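Local coordinates for putative Nitroreductase (Anabaena variabilis ATCC 29413, PDB 3EO7), which binds flavin mononucleotide and is probably an FMN-dependent oxidoreductase of the nitroreductase family, at residues A[435-440]-A[501-506]; A[377-382]-A[454-459]; A[318-323]-A[366-371]. All blocks are in the same frame, centred on the assembly; numbering follows the deposited sequence.

Interaction 1. Residues A[435-440]-A[501-506]; sequences IFHTSD and VIYITT. With FMN (flavin mononucleotide), chain B.
I435 and T505 face each other as a hydrogen-bonded pair of two antiparallel strands, whose axes approach to 4.4 Å with an angle of 158° between their directions. The strands are neighbours in the mixed sheet of the nitroreductase fold. A classic beta bulge breaks the register: I502 and Y503 both face H437. H437 O takes both amides, I502 N at 2.7 Å and Y503 N at 3.3 Å. The first bond is the shorter and lies in the carbonyl plane.

On one sheet face the F436 ring lies beside I504 and points the same way. Its CE2 is 3.5 Å from I504 CD1. V501 CG1 meets the ring edge near its plane, at CD2. V489 and L493 of helix 486-493 pack on the same ring.

H437 and Y503 lie side by side on the other face, and L463 of helix 452-473 packs on H437. The imidazole NE2 is hydrogen-bonded to Y358. With CG anti to the backbone N (chi1 -169°), Y503 carries its phenol to the flavin. Its CE1 is 3.7 Å from the flavin methyl C7M, while its OH bonds to H191. Y503 thus brings strand 500-508 into the FMN pocket. At the I435-T505 end of the pair, a water donates to I435 O at 3.0 Å and also bonds to T505 OG1 at 2.8 Å.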
# COMPACT_ATOMS: atom_id res chain seq x y z
N ILE A 435 -1.97 0.69 15.56
CA ILE A 435 -1.59 1.92 14.88
C ILE A 435 -2.67 2.42 13.91
O ILE A 435 -3.11 1.70 13.02
CB ILE A 435 -0.24 1.71 14.16
CG1 ILE A 435 0.84 1.34 15.18
CG2 ILE A 435 0.20 2.96 13.37
CD1 ILE A 435 2.17 1.07 14.53
N PHE A 436 -3.09 3.67 14.12
CA PHE A 436 -4.11 4.32 13.32
C PHE A 436 -3.48 5.37 12.42
O PHE A 436 -2.78 6.25 12.89
CB PHE A 436 -5.13 5.04 14.22
CG PHE A 436 -5.94 4.11 15.06
CD1 PHE A 436 -5.43 3.58 16.24
CD2 PHE A 436 -7.19 3.71 14.64
CE1 PHE A 436 -6.18 2.65 16.97
CE2 PHE A 436 -7.93 2.80 15.37
CZ PHE A 436 -7.42 2.27 16.52
N HIS A 437 -3.69 5.22 11.11
CA HIS A 437 -3.29 6.21 10.15
C HIS A 437 -4.51 7.06 9.86
O HIS A 437 -5.60 6.54 9.58
CB HIS A 437 -2.76 5.55 8.87
CG HIS A 437 -1.45 4.88 9.07
ND1 HIS A 437 -1.24 3.56 8.76
CD2 HIS A 437 -0.29 5.34 9.59
CE1 HIS A 437 0.02 3.24 9.04
NE2 HIS A 437 0.62 4.31 9.56
N THR A 438 -4.33 8.37 9.93
CA THR A 438 -5.42 9.29 9.75
C THR A 438 -5.05 10.43 8.81
O THR A 438 -3.88 10.65 8.50
CB THR A 438 -5.82 9.92 11.11
OG1 THR A 438 -4.85 10.90 11.49
CG2 THR A 438 -5.99 8.85 12.25
N SER A 439 -6.07 11.14 8.37
CA SER A 439 -5.88 12.32 7.54
C SER A 439 -7.03 13.30 7.64
O SER A 439 -8.18 12.90 7.71
CB SER A 439 -5.73 11.90 6.05
OG SER A 439 -5.36 13.00 5.23
N ASP A 440 -6.70 14.57 7.68
CA ASP A 440 -7.69 15.61 7.54
C ASP A 440 -8.05 15.66 6.07
O ASP A 440 -7.32 16.20 5.25
CB ASP A 440 -7.15 16.95 8.07
CG ASP A 440 -8.09 18.12 7.81
OD1 ASP A 440 -9.06 18.05 7.00
OD2 ASP A 440 -7.82 19.15 8.47
N VAL A 501 -9.92 8.50 10.23
CA VAL A 501 -9.13 7.27 10.26
C VAL A 501 -9.21 6.61 8.89
O VAL A 501 -10.31 6.41 8.34
CB VAL A 501 -9.62 6.30 11.35
CG1 VAL A 501 -8.91 4.96 11.23
CG2 VAL A 501 -9.44 6.91 12.76
N ILE A 502 -8.03 6.33 8.33
CA ILE A 502 -7.85 5.69 7.01
C ILE A 502 -7.53 4.21 7.13
O ILE A 502 -7.98 3.40 6.33
CB ILE A 502 -6.65 6.40 6.26
CG1 ILE A 502 -6.94 7.89 6.10
CG2 ILE A 502 -6.35 5.76 4.92
CD1 ILE A 502 -8.25 8.14 5.44
N TYR A 503 -6.71 3.83 8.11
CA TYR A 503 -6.27 2.45 8.21
C TYR A 503 -5.86 2.14 9.63
O TYR A 503 -5.49 3.05 10.38
CB TYR A 503 -5.11 2.23 7.23
CG TYR A 503 -4.64 0.82 6.97
CD1 TYR A 503 -5.54 -0.25 6.90
CD2 TYR A 503 -3.30 0.56 6.72
CE1 TYR A 503 -5.13 -1.54 6.66
CE2 TYR A 503 -2.85 -0.74 6.44
CZ TYR A 503 -3.77 -1.77 6.38
OH TYR A 503 -3.41 -3.03 6.11
N ILE A 504 -5.92 0.86 9.97
CA ILE A 504 -5.55 0.32 11.27
C ILE A 504 -4.59 -0.85 11.06
O ILE A 504 -4.79 -1.69 10.19
CB ILE A 504 -6.79 -0.19 12.04
CG1 ILE A 504 -7.74 0.97 12.28
CG2 ILE A 504 -6.41 -0.97 13.30
CD1 ILE A 504 -9.08 0.56 12.94
N THR A 505 -3.54 -0.87 11.87
CA THR A 505 -2.59 -1.99 11.89
C THR A 505 -2.43 -2.46 13.34
O THR A 505 -2.00 -1.68 14.19
CB THR A 505 -1.23 -1.64 11.29
OG1 THR A 505 -1.36 -1.20 9.94
CG2 THR A 505 -0.24 -2.86 11.38
N THR A 506 -2.80 -3.71 13.60
CA THR A 506 -2.69 -4.33 14.91
C THR A 506 -1.35 -5.02 15.01
O THR A 506 -0.82 -5.52 14.03
CB THR A 506 -3.83 -5.36 15.19
OG1 THR A 506 -3.76 -6.45 14.25
CG2 THR A 506 -5.24 -4.67 15.14
N1 FMN B . -7.28 -9.54 8.38
C2 FMN B . -8.24 -9.66 9.37
O2 FMN B . -8.31 -10.67 10.06
N3 FMN B . -9.19 -8.70 9.61
C4 FMN B . -9.28 -7.57 8.87
O4 FMN B . -10.03 -6.66 9.26
C4A FMN B . -8.32 -7.40 7.87
N5 FMN B . -8.39 -6.29 7.04
C5A FMN B . -7.37 -6.08 6.09
C6 FMN B . -7.33 -4.92 5.32
C7 FMN B . -6.34 -4.71 4.36
C7M FMN B . -6.25 -3.38 3.61
C8 FMN B . -5.36 -5.68 4.16
C8M FMN B . -4.15 -5.43 3.28
C9 FMN B . -5.37 -6.86 4.93
C9A FMN B . -6.38 -7.05 5.89
N10 FMN B . -6.40 -8.21 6.65
C10 FMN B . -7.34 -8.38 7.63
C1' FMN B . -5.51 -9.40 6.32
C2' FMN B . -5.98 -10.18 5.11
O2' FMN B . -7.07 -11.06 5.49
C3' FMN B . -4.81 -10.97 4.54
O3' FMN B . -3.84 -10.07 3.99
C4' FMN B . -5.21 -12.03 3.50
O4' FMN B . -6.07 -13.04 4.10
C5' FMN B . -3.97 -12.68 2.91
O5' FMN B . -3.17 -13.29 3.89
P FMN B . -1.66 -12.88 4.11
O1P FMN B . -1.64 -11.42 4.57
O2P FMN B . -1.17 -13.83 5.20
O3P FMN B . -0.89 -13.06 2.84
O HOH W 1 -2.51 1.36 10.07

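Interaction 2. Residues A[377-382]-A[454-459]; sequences LNLIET and RYLHMD
L379, I380 and L377 pack against L456 and D459, two residues one turn apart on helix 452-473. In the nitroreductase fold this helix packs against the sheet that includes strand 381-390. The contact joins the helix to the short 3-10 turn and loop that lead into that strand. The turn is closed by a backbone bond from I380 N to L377 O.

The tight part centres on I380 and L379. In I380, CG1 lies anti to the carbonyl carbon (chi1 -71°), and the nearly extended chain carries CD1 to the helix. There I380 CD1 meets D459 CB at 3.4 Å and L456 O at 3.7 Å. The methyl therefore rests partly on main chain and partly on the base of an acidic side chain. I380 and L456 run past each other in opposite directions, with I380 CG1 4.1 Å from L456 CD2. L379 crosses L456 at about a right angle and touches it with CB, 3.6 Å from L456 CD2. Q447 and Y448 of helix 441-448 touch L379. L456 is buried. L441 and A444 of helix 441-448 and S439 of strand 433-439 also pack on it.

The looser side is at L377, next to the exposed N378, which makes no contact with the helix segment. Of the L377 side chain, CD2 is the atom that meets the helix, 4.0 Å from D459 CB.

The polar end of D459 is used just before the 3-10 turn. Its carboxylate accepts from two consecutive backbone amides, OD1 from F375 N and OD2 from D376 N. This ties the start of the turn to the helix. L377 N, the next amide along, stands 3.9 Å from D459 OD2.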
# COMPACT_ATOMS: atom_id res chain seq x y z
N LEU A 377 3.26 11.90 2.40
CA LEU A 377 3.17 11.56 3.84
C LEU A 377 2.83 12.71 4.74
O LEU A 377 2.35 12.52 5.87
CB LEU A 377 4.43 10.86 4.31
CG LEU A 377 4.59 9.41 3.90
CD1 LEU A 377 5.79 8.84 4.64
CD2 LEU A 377 3.33 8.61 4.23
N ASN A 378 3.02 13.94 4.25
CA ASN A 378 2.63 15.08 5.04
C ASN A 378 1.14 15.13 5.34
O ASN A 378 0.73 15.86 6.22
CB ASN A 378 3.06 16.37 4.39
CG ASN A 378 4.56 16.52 4.35
OD1 ASN A 378 5.26 16.24 5.33
ND2 ASN A 378 5.06 16.97 3.20
N LEU A 379 0.34 14.34 4.61
CA LEU A 379 -1.09 14.33 4.78
C LEU A 379 -1.58 13.27 5.80
O LEU A 379 -2.77 13.20 6.08
CB LEU A 379 -1.76 14.07 3.44
CG LEU A 379 -1.39 15.01 2.29
CD1 LEU A 379 -2.13 14.62 1.01
CD2 LEU A 379 -1.68 16.46 2.68
N ILE A 380 -0.67 12.43 6.26
CA ILE A 380 -1.03 11.31 7.12
C ILE A 380 -0.47 11.49 8.53
O ILE A 380 0.70 11.85 8.70
CB ILE A 380 -0.53 10.00 6.51
CG1 ILE A 380 -1.36 9.67 5.24
CG2 ILE A 380 -0.60 8.82 7.52
CD1 ILE A 380 -0.74 8.70 4.44
N GLU A 381 -1.32 11.31 9.52
CA GLU A 381 -0.92 11.35 10.90
C GLU A 381 -1.02 9.94 11.48
O GLU A 381 -1.77 9.08 10.99
CB GLU A 381 -1.79 12.33 11.66
CG GLU A 381 -1.66 13.78 11.19
CD GLU A 381 -0.27 14.32 11.28
OE1 GLU A 381 0.46 13.99 12.25
OE2 GLU A 381 0.12 15.10 10.38
N THR A 382 -0.26 9.71 12.56
CA THR A 382 -0.20 8.41 13.18
C THR A 382 -0.53 8.53 14.67
O THR A 382 0.05 9.36 15.37
CB THR A 382 1.20 7.78 13.00
OG1 THR A 382 1.51 7.68 11.60
CG2 THR A 382 1.28 6.40 13.74
N ARG A 454 -7.09 8.40 -3.25
CA ARG A 454 -6.24 7.29 -3.69
C ARG A 454 -4.87 7.35 -3.00
O ARG A 454 -4.37 6.37 -2.49
CB ARG A 454 -5.96 7.39 -5.19
CG ARG A 454 -7.15 7.38 -6.07
CD ARG A 454 -6.62 7.33 -7.52
NE ARG A 454 -7.68 7.58 -8.47
CZ ARG A 454 -7.51 7.59 -9.80
NH1 ARG A 454 -6.31 7.35 -10.32
NH2 ARG A 454 -8.55 7.82 -10.58
N TYR A 455 -4.29 8.54 -3.01
CA TYR A 455 -2.94 8.77 -2.51
C TYR A 455 -2.84 8.44 -1.03
O TYR A 455 -1.88 7.81 -0.58
CB TYR A 455 -2.49 10.20 -2.72
CG TYR A 455 -2.46 10.72 -4.16
CD1 TYR A 455 -2.22 9.87 -5.24
CD2 TYR A 455 -2.54 12.08 -4.42
CE1 TYR A 455 -2.13 10.36 -6.50
CE2 TYR A 455 -2.45 12.60 -5.71
CZ TYR A 455 -2.25 11.72 -6.77
OH TYR A 455 -2.13 12.18 -8.08
N LEU A 456 -3.84 8.87 -0.28
CA LEU A 456 -3.84 8.64 1.16
C LEU A 456 -3.84 7.16 1.51
O LEU A 456 -3.08 6.70 2.40
CB LEU A 456 -5.08 9.29 1.82
CG LEU A 456 -5.18 10.80 1.80
CD1 LEU A 456 -6.56 11.33 2.27
CD2 LEU A 456 -4.00 11.40 2.63
N HIS A 457 -4.72 6.41 0.85
CA HIS A 457 -4.91 4.99 1.15
C HIS A 457 -3.69 4.21 0.66
O HIS A 457 -3.22 3.32 1.37
CB HIS A 457 -6.24 4.50 0.57
CG HIS A 457 -7.42 4.91 1.38
ND1 HIS A 457 -7.98 6.18 1.30
CD2 HIS A 457 -8.12 4.25 2.33
CE1 HIS A 457 -8.99 6.25 2.15
NE2 HIS A 457 -9.09 5.11 2.80
N MSE A 458 -3.15 4.57 -0.51
CA MSE A 458 -1.93 3.89 -0.98
C MSE A 458 -0.76 4.17 -0.02
O MSE A 458 0.01 3.27 0.32
CB MSE A 458 -1.59 4.25 -2.41
CG MSE A 458 -2.52 3.56 -3.39
SE MSE A 458 -2.00 3.84 -5.25
CE MSE A 458 -2.54 5.65 -5.49
N ASP A 459 -0.61 5.41 0.44
CA ASP A 459 0.47 5.72 1.38
C ASP A 459 0.32 4.96 2.70
O ASP A 459 1.31 4.46 3.23
CB ASP A 459 0.57 7.22 1.64
CG ASP A 459 1.28 7.98 0.52
OD1 ASP A 459 1.93 7.34 -0.37
OD2 ASP A 459 1.17 9.25 0.54

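Interaction 3. Residues A[318-323]-A[366-371]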
# COMPACT_ATOMS: atom_id res chain seq x y z
N ILE A 318 16.65 -2.10 12.96
CA ILE A 318 16.45 -3.53 12.75
C ILE A 318 17.56 -3.99 11.81
O ILE A 318 17.83 -3.34 10.80
CB ILE A 318 15.08 -3.82 12.08
CG1 ILE A 318 13.93 -3.49 13.03
CG2 ILE A 318 14.96 -5.27 11.66
CD1 ILE A 318 12.53 -3.66 12.45
N TYR A 319 18.22 -5.09 12.16
CA TYR A 319 19.28 -5.67 11.32
C TYR A 319 18.64 -6.67 10.38
O TYR A 319 18.01 -7.62 10.84
CB TYR A 319 20.35 -6.34 12.17
CG TYR A 319 21.42 -6.99 11.31
CD1 TYR A 319 22.15 -6.24 10.39
CD2 TYR A 319 21.69 -8.34 11.43
CE1 TYR A 319 23.15 -6.84 9.61
CE2 TYR A 319 22.68 -8.94 10.68
CZ TYR A 319 23.40 -8.20 9.77
OH TYR A 319 24.37 -8.85 9.04
N TRP A 320 18.78 -6.42 9.08
CA TRP A 320 18.16 -7.26 8.06
C TRP A 320 19.04 -8.35 7.45
O TRP A 320 18.66 -8.94 6.45
CB TRP A 320 17.60 -6.38 6.95
CG TRP A 320 16.45 -5.51 7.41
CD1 TRP A 320 16.48 -4.18 7.69
CD2 TRP A 320 15.12 -5.95 7.63
NE1 TRP A 320 15.22 -3.74 8.06
CE2 TRP A 320 14.37 -4.82 8.03
CE3 TRP A 320 14.47 -7.18 7.50
CZ2 TRP A 320 13.02 -4.90 8.34
CZ3 TRP A 320 13.10 -7.25 7.77
CH2 TRP A 320 12.40 -6.11 8.17
N GLY A 321 20.19 -8.64 8.08
CA GLY A 321 21.10 -9.68 7.61
C GLY A 321 22.04 -9.20 6.54
O GLY A 321 21.85 -8.13 5.93
N GLU A 322 23.03 -10.03 6.24
CA GLU A 322 23.98 -9.69 5.19
C GLU A 322 23.25 -9.62 3.87
O GLU A 322 22.46 -10.53 3.56
CB GLU A 322 25.12 -10.72 5.13
CG GLU A 322 26.12 -10.43 4.02
N ASN A 323 23.50 -8.56 3.10
CA ASN A 323 22.88 -8.31 1.81
C ASN A 323 21.36 -8.44 1.85
O ASN A 323 20.75 -8.93 0.91
CB ASN A 323 23.45 -9.24 0.76
CG ASN A 323 24.95 -9.14 0.67
OD1 ASN A 323 25.64 -10.15 0.79
ND2 ASN A 323 25.46 -7.92 0.53
N GLN A 366 22.37 -0.38 5.15
CA GLN A 366 21.94 -1.74 4.79
C GLN A 366 21.41 -1.78 3.34
O GLN A 366 20.74 -2.74 2.94
CB GLN A 366 20.89 -2.25 5.77
CG GLN A 366 21.37 -2.33 7.20
CD GLN A 366 20.36 -3.02 8.07
OE1 GLN A 366 20.13 -4.22 7.91
NE2 GLN A 366 19.73 -2.27 9.01
N SER A 367 21.70 -0.73 2.58
CA SER A 367 21.33 -0.63 1.16
C SER A 367 19.84 -0.41 0.90
O SER A 367 19.32 -0.76 -0.16
CB SER A 367 21.84 -1.86 0.38
OG SER A 367 23.25 -1.95 0.52
N LEU A 368 19.15 0.16 1.88
CA LEU A 368 17.74 0.54 1.70
C LEU A 368 17.72 2.04 1.39
O LEU A 368 18.65 2.79 1.73
CB LEU A 368 16.89 0.20 2.91
CG LEU A 368 16.80 -1.31 3.17
CD1 LEU A 368 16.06 -1.59 4.47
CD2 LEU A 368 16.16 -2.06 1.97
N ASP A 369 16.65 2.50 0.76
CA ASP A 369 16.52 3.90 0.40
C ASP A 369 16.29 4.76 1.63
O ASP A 369 15.43 4.45 2.48
CB ASP A 369 15.34 4.06 -0.57
CG ASP A 369 15.34 5.39 -1.27
OD1 ASP A 369 15.94 6.37 -0.75
OD2 ASP A 369 14.77 5.45 -2.39
N ASN A 370 17.03 5.86 1.73
CA ASN A 370 16.84 6.78 2.85
C ASN A 370 15.53 7.56 2.75
O ASN A 370 15.03 8.11 3.75
CB ASN A 370 18.00 7.77 2.97
CG ASN A 370 18.09 8.69 1.79
OD1 ASN A 370 18.25 8.24 0.66
ND2 ASN A 370 17.97 9.97 2.04
N SER A 371 14.98 7.63 1.53
CA SER A 371 13.71 8.35 1.34
C SER A 371 12.91 7.76 0.18
O SER A 371 12.87 8.31 -0.93
CB SER A 371 13.99 9.83 1.14
OG SER A 371 12.75 10.53 1.19
O HOH W 2 21.81 -5.67 6.34
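Q366 reaches across to I318 and W320 with the tip of its side chain. From CB, which points toward the other segment, CG stands anti to the carbonyl carbon (chi1 -60°). CB and CG serve as the extended arm that carries the amide across. CD comes next, 3.7 Å from I318 O. The amide then divides its work. NE2 donates to I318 O at 2.8 Å, along a nearly straight bond (175°) with the acceptor in the amide plane. OE1 accepts from W320 N at 2.8 Å, on a lone pair in its carbonyl plane.

One side-chain amide thus bonds the main chain on both sides of Y319, through I318 O and W320 N. Neither segment is helix or strand. They belong to two loops of the nitroreductase fold, one leading into helix 325-333 and the other into strand 381-390.

OE1 has more neighbours. It lies near the plane of the W320 ring at its edge, 3.7 Å from W320 CD1. A water donates to Q366 OE1 at 2.7 Å. The same water donates to G321 O. The two protein bonds fix the rotation of the amide.

L368 CD1 adds an apolar contact to W320 CD1 at 4.2 Å, with F356 and L327 packing on both residues. I318 CG2 lies 3.7 Å above one face of the W320 indole, offset toward its rim.

In the fold
Interactions 1 and 2 adjoin, with centres about 9 Å apart. Strands 433-439 and 381-390 are neighbours in one sheet, and S439 OG probably bonds to L379 O where the two contacts meet. Interaction 1 is buried and is held by backbone bonds, with apolar packing on one face and a flavin-lining tyrosine on the other. Interaction 2 is partly buried and rests on aliphatic contacts between a helix and the lead-in to a strand. The centre of interaction 3 lies about 20 Å from the centre of the chain, and it touches neither. It joins two loops through a side-chain amide. Helix 452-473 forms one side of interaction 2 and touches side chains of interactions 1 and 3.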